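Local coordinates for protein glucosidase (Croceicoccus marinus, PDB 5Z3K) that probably hydrolyses O-glycosidic bonds, acting as a beta-glucosidase of glycoside hydrolase family 39, at residues V11-P16 with D368-L373; A198-E203 with R240-E245. All blocks are in the same frame, centred on the assembly; numbering follows the deposited sequence.

Interaction 1: residues V11-P16 with D368-L373; sequences VNAGEP and DTIRIL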
loop_
_atom_site.group_PDB
_atom_site.type_symbol
_atom_site.label_atom_id
_atom_site.label_comp_id
_atom_site.label_asym_id
_atom_site.label_seq_id
_atom_site.Cartn_x
_atom_site.Cartn_y
_atom_site.Cartn_z
ATOM N N VAL A 11 6.190 -14.783 22.766
ATOM C CA VAL A 11 5.590 -15.377 21.578
ATOM C C VAL A 11 5.425 -16.871 21.812
ATOM O O VAL A 11 6.342 -17.529 22.313
ATOM C CB VAL A 11 6.464 -15.132 20.333
ATOM C CG1 VAL A 11 6.042 -16.050 19.177
ATOM C CG2 VAL A 11 6.407 -13.672 19.929
ATOM N N ASN A 12 4.255 -17.401 21.469
ATOM C CA ASN A 12 4.045 -18.843 21.390
ATOM C C ASN A 12 4.176 -19.232 19.923
ATOM O O ASN A 12 3.281 -18.950 19.122
ATOM C CB ASN A 12 2.678 -19.254 21.944
ATOM C CG ASN A 12 2.538 -20.771 22.085
ATOM O OD1 ASN A 12 3.117 -21.532 21.309
ATOM N ND2 ASN A 12 1.757 -21.212 23.076
ATOM N N ALA A 13 5.278 -19.893 19.580
ATOM C CA ALA A 13 5.586 -20.234 18.196
ATOM C C ALA A 13 4.961 -21.549 17.740
ATOM O O ALA A 13 5.140 -21.933 16.583
ATOM C CB ALA A 13 7.105 -20.291 18.000
ATOM N N GLY A 14 4.203 -22.224 18.598
ATOM C CA GLY A 14 3.719 -23.554 18.286
ATOM C C GLY A 14 2.255 -23.635 17.924
ATOM O O GLY A 14 1.760 -24.719 17.608
ATOM N N GLU A 15 1.544 -22.515 17.977
ATOM C CA GLU A 15 0.142 -22.567 17.600
ATOM C C GLU A 15 -0.295 -21.278 16.919
ATOM O O GLU A 15 -0.159 -20.180 17.481
ATOM C CB GLU A 15 -0.733 -22.836 18.814
ATOM C CG GLU A 15 -0.545 -21.845 19.933
ATOM C CD GLU A 15 -1.210 -22.308 21.202
ATOM O OE1 GLU A 15 -1.433 -23.535 21.331
ATOM O OE2 GLU A 15 -1.507 -21.447 22.060
ATOM N N PRO A 16 -0.843 -21.372 15.720
ATOM C CA PRO A 16 -1.326 -20.164 15.057
ATOM C C PRO A 16 -2.569 -19.631 15.750
ATOM O O PRO A 16 -3.412 -20.394 16.227
ATOM C CB PRO A 16 -1.629 -20.639 13.632
ATOM C CG PRO A 16 -1.895 -22.088 13.764
ATOM C CD PRO A 16 -1.095 -22.590 14.929
ATOM N N ASP A 368 9.016 -23.862 9.174
ATOM C CA ASP A 368 10.445 -23.849 9.483
ATOM C C ASP A 368 11.001 -22.455 9.765
ATOM O O ASP A 368 12.189 -22.331 10.085
ATOM C CB ASP A 368 11.238 -24.471 8.324
ATOM C CG ASP A 368 11.250 -25.991 8.370
ATOM O OD1 ASP A 368 10.976 -26.558 9.454
ATOM O OD2 ASP A 368 11.535 -26.610 7.320
ATOM N N THR A 369 10.192 -21.407 9.648
ATOM C CA THR A 369 10.675 -20.041 9.822
ATOM C C THR A 369 9.676 -19.265 10.669
ATOM O O THR A 369 8.504 -19.171 10.296
ATOM C CB THR A 369 10.870 -19.345 8.468
ATOM O OG1 THR A 369 11.835 -20.059 7.680
ATOM C CG2 THR A 369 11.334 -17.908 8.667
ATOM N N ILE A 370 10.137 -18.716 11.795
ATOM C CA ILE A 370 9.360 -17.781 12.619
ATOM C C ILE A 370 9.900 -16.375 12.387
ATOM O O ILE A 370 11.121 -16.172 12.409
ATOM C CB ILE A 370 9.470 -18.135 14.116
ATOM C CG1 ILE A 370 9.367 -19.654 14.365
ATOM C CG2 ILE A 370 8.524 -17.269 14.959
ATOM C CD1 ILE A 370 8.053 -20.255 14.035
ATOM N N ARG A 371 9.008 -15.391 12.203
ATOM C CA ARG A 371 9.412 -13.993 12.045
ATOM C C ARG A 371 8.738 -13.129 13.102
ATOM O O ARG A 371 7.513 -13.170 13.246
ATOM C CB ARG A 371 9.064 -13.462 10.655
ATOM C CG ARG A 371 9.890 -14.114 9.569
ATOM C CD ARG A 371 9.674 -13.502 8.181
ATOM N NE ARG A 371 10.604 -14.155 7.267
ATOM C CZ ARG A 371 10.283 -14.680 6.091
ATOM N NH1 ARG A 371 9.037 -14.614 5.629
ATOM N NH2 ARG A 371 11.233 -15.263 5.367
ATOM N N ILE A 372 9.532 -12.334 13.817
ATOM C CA ILE A 372 9.015 -11.439 14.854
ATOM C C ILE A 372 9.485 -10.032 14.524
ATOM O O ILE A 372 10.692 -9.748 14.538
ATOM C CB ILE A 372 9.453 -11.846 16.270
ATOM C CG1 ILE A 372 8.977 -13.265 16.614
ATOM C CG2 ILE A 372 8.903 -10.837 17.274
ATOM C CD1 ILE A 372 10.126 -14.290 16.736
ATOM N N LEU A 373 8.535 -9.159 14.211
ATOM C CA LEU A 373 8.802 -7.798 13.770
ATOM C C LEU A 373 8.479 -6.843 14.907
ATOM O O LEU A 373 7.415 -6.955 15.517
ATOM C CB LEU A 373 7.946 -7.468 12.546
ATOM C CG LEU A 373 8.098 -6.051 12.009
ATOM C CD1 LEU A 373 9.471 -5.904 11.312
ATOM C CD2 LEU A 373 6.989 -5.742 11.042
#

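Interaction 2: residues A198-E203 with R240-E245; sequences AFPLNE and RTIAAE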
loop_
_atom_site.group_PDB
_atom_site.type_symbol
_atom_site.label_atom_id
_atom_site.label_comp_id
_atom_site.label_asym_id
_atom_site.label_seq_id
_atom_site.Cartn_x
_atom_site.Cartn_y
_atom_site.Cartn_z
ATOM N N ALA A 198 -9.855 10.971 -1.840
ATOM C CA ALA A 198 -8.700 11.644 -1.257
ATOM C C ALA A 198 -8.963 12.112 0.167
ATOM O O ALA A 198 -8.033 12.152 0.980
ATOM C CB ALA A 198 -8.291 12.847 -2.116
ATOM N N PHE A 199 -10.203 12.488 0.477
ATOM C CA PHE A 199 -10.569 13.067 1.771
ATOM C C PHE A 199 -11.634 12.193 2.429
ATOM O O PHE A 199 -12.810 12.581 2.505
ATOM C CB PHE A 199 -11.064 14.504 1.589
ATOM C CG PHE A 199 -10.089 15.398 0.860
ATOM C CD1 PHE A 199 -8.726 15.282 1.074
ATOM C CD2 PHE A 199 -10.540 16.354 -0.029
ATOM C CE1 PHE A 199 -7.829 16.097 0.415
ATOM C CE2 PHE A 199 -9.653 17.175 -0.689
ATOM C CZ PHE A 199 -8.296 17.049 -0.469
ATOM N N PRO A 200 -11.252 11.011 2.942
ATOM C CA PRO A 200 -12.265 10.010 3.334
ATOM C C PRO A 200 -13.098 10.373 4.551
ATOM O O PRO A 200 -14.092 9.680 4.802
ATOM C CB PRO A 200 -11.434 8.750 3.611
ATOM C CG PRO A 200 -10.065 9.270 3.939
ATOM C CD PRO A 200 -9.880 10.484 3.071
ATOM N N LEU A 201 -12.735 11.391 5.329
ATOM C CA LEU A 201 -13.605 11.853 6.406
ATOM C C LEU A 201 -14.414 13.084 6.001
ATOM O O LEU A 201 -14.938 13.786 6.872
ATOM C CB LEU A 201 -12.800 12.148 7.675
ATOM C CG LEU A 201 -11.986 11.001 8.290
ATOM C CD1 LEU A 201 -11.297 11.446 9.579
ATOM C CD2 LEU A 201 -12.856 9.770 8.532
ATOM N N ASN A 202 -14.518 13.362 4.703
ATOM C CA ASN A 202 -15.269 14.504 4.185
ATOM C C ASN A 202 -16.462 13.988 3.394
ATOM O O ASN A 202 -16.293 13.210 2.451
ATOM C CB ASN A 202 -14.395 15.388 3.292
ATOM C CG ASN A 202 -13.468 16.297 4.082
ATOM O OD1 ASN A 202 -12.521 15.840 4.709
ATOM N ND2 ASN A 202 -13.729 17.600 4.037
ATOM N N GLU A 203 -17.666 14.428 3.763
ATOM C CA GLU A 203 -18.830 14.100 2.954
ATOM C C GLU A 203 -18.737 14.821 1.615
ATOM O O GLU A 203 -18.130 15.887 1.502
ATOM C CB GLU A 203 -20.121 14.478 3.682
ATOM C CG GLU A 203 -20.332 15.971 3.799
ATOM C CD GLU A 203 -21.525 16.324 4.670
ATOM O OE1 GLU A 203 -22.309 15.411 5.013
ATOM O OE2 GLU A 203 -21.673 17.515 5.012
ATOM N N ARG A 240 -5.864 2.538 10.790
ATOM C CA ARG A 240 -6.933 1.763 11.420
ATOM C C ARG A 240 -8.122 2.653 11.745
ATOM O O ARG A 240 -9.276 2.296 11.465
ATOM C CB ARG A 240 -6.429 1.086 12.697
ATOM C CG ARG A 240 -7.538 0.342 13.428
ATOM C CD ARG A 240 -7.126 -0.045 14.840
ATOM N NE ARG A 240 -6.006 -0.984 14.850
ATOM C CZ ARG A 240 -5.445 -1.444 15.970
ATOM N NH1 ARG A 240 -5.911 -1.045 17.154
ATOM N NH2 ARG A 240 -4.430 -2.293 15.911
ATOM N N THR A 241 -7.852 3.822 12.334
ATOM C CA THR A 241 -8.923 4.754 12.700
ATOM C C THR A 241 -9.749 5.164 11.483
ATOM O O THR A 241 -10.985 5.158 11.536
ATOM C CB THR A 241 -8.339 5.989 13.386
ATOM O OG1 THR A 241 -7.622 5.583 14.553
ATOM C CG2 THR A 241 -9.448 6.973 13.792
ATOM N N ILE A 242 -9.090 5.523 10.376
ATOM C CA ILE A 242 -9.859 5.963 9.209
ATOM C C ILE A 242 -10.667 4.806 8.632
ATOM O O ILE A 242 -11.840 4.966 8.264
ATOM C CB ILE A 242 -8.945 6.585 8.136
ATOM C CG1 ILE A 242 -8.089 7.716 8.715
ATOM C CG2 ILE A 242 -9.785 7.099 6.965
ATOM C CD1 ILE A 242 -8.890 8.848 9.301
ATOM N N ALA A 243 -10.056 3.618 8.543
ATOM C CA ALA A 243 -10.728 2.484 7.921
ATOM C C ALA A 243 -12.008 2.131 8.662
ATOM O O ALA A 243 -12.998 1.730 8.042
ATOM C CB ALA A 243 -9.794 1.269 7.878
ATOM N N ALA A 244 -12.002 2.258 9.988
ATOM C CA ALA A 244 -13.213 1.984 10.753
ATOM C C ALA A 244 -14.338 2.917 10.330
ATOM O O ALA A 244 -15.480 2.479 10.134
ATOM C CB ALA A 244 -12.930 2.106 12.254
ATOM N N GLU A 245 -14.028 4.202 10.154
ATOM C CA GLU A 245 -15.050 5.163 9.755
ATOM C C GLU A 245 -15.533 4.900 8.333
ATOM O O GLU A 245 -16.737 4.977 8.054
ATOM C CB GLU A 245 -14.509 6.584 9.893
ATOM C CG GLU A 245 -15.505 7.650 9.484
ATOM C CD GLU A 245 -16.735 7.662 10.372
ATOM O OE1 GLU A 245 -16.666 7.103 11.492
ATOM O OE2 GLU A 245 -17.768 8.226 9.947
#

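Interaction 1: residues V11-P16 with D368-L373
Val-11 with Ile-372, and Ala-13 with Ile-370, meet side chain to side chain in the interior of the beta-sandwich that accompanies the barrel. Strands 6-13 and 369-376 belong to one sheet but are not neighbours in it: strands 345-350 and 357-363 lie between them in the sheet order. Side chains of the two nevertheless point at each other, so the sheet must curl. The contact is apolar because alanine, valine and isoleucine side chains point inward. The Ala-13 and Ile-370 CA atoms stay 7.2 Å apart.

Two van der Waals touches make it up. Ala-13 presents its CB to the CD1 methyl of Ile-370 at 4.1 Å, the small residue facing the long branch of the large one. In Ile-370 the CG1 branch sits beside the backbone N, opposite the carbonyl carbon (chi1 -42°), and carries CD1 across to the alanine. Further along, Val-11 CG2 lies 4.2 Å from Ile-372 CG1. Beta-branched residues suit such extended strands, and Leu-426, Ile-428, Ile-349 and Leu-347 add to the same apolar interior.

Strand alternation sends polar residues the other way. Arg-371, between the two isoleucines, forms a salt bridge with Glu-479 and donates to Gln-339 O, so its charge is met away from the apolar interior.

A side-chain to main-chain hydrogen bond leads into the corner the chain turns at Gly-14 and Glu-15. Asn-12, its side-chain carbonyl short enough to accept from two residues on, forms an Asx turn: Gly-14 N donates to Asn-12 OD1 over 3.0 Å, lying in the carbonyl plane with an N-H...O angle of 161°.

Interaction 2: residues A198-E203 with R240-E245
Leu-201 reaches from the loop after strand 191-197 and sets its two methyls on two residues of helix 238-252. Leu-201 CD1 rests 3.6 Å from Ile-242 CD1. Its other methyl, Leu-201 CD2, lies 3.5 Å from Glu-245 CG. Ile-242 and Glu-245 are three residues apart, hence on the same flank of the helix, and the forked leucine end spans both. Glu-245 offers its aliphatic part: CG lies anti to the backbone N (chi1 179°), which brings it against the leucine methyl, and the chain then bends at chi2 on its way to the carboxylate. Beside this, Pro-200 CG meets Ile-242 CG2 at 3.7 Å, the two side chains at about a right angle. Ile-242 thus uses both branches on the loop, and also touches Trp-226 and Trp-228 of the barrel wall. With an alanine in place of Leu-201 both methyls are gone, and a gap would probably open beside Ile-242 CD1 and the Glu-245 methylenes.

Hydrogen bonding shapes the loop itself. Phe-199 to Asn-202 form a type I turn, closed by Asn-202 N to Phe-199 O at 2.9 Å; proline suits its second position, where phi is held near -69°. Asn-408 takes up Leu-201 O and Asn-202 OD1.

A loop following one barrel strand, packed on the helix that follows the next strand, is an arrangement at home in the (beta/alpha)8 barrel of glycoside hydrolases.

The chain lays down strand 6-13 of the sandwich first and then leaves it to build the eight-stranded barrel, from strand 25-27 to strand 298-301. Interaction 2 falls within this excursion and closes a short loop of 36 residues, which holds helix 208-216 and strand 223-229. After helix 329-341 the chain returns to the sandwich, and interaction 1 closes a larger loop of 351 residues that contains the smaller one whole, so the two nest and do not cross. Interactions 1 and 2 have centres about 33 Å apart. Interaction 1 ties strand 6-13 to strand 369-376, laid down after the barrel is complete; interaction 2 joins the loop after strand 191-197 to the helix that follows strand 223-229.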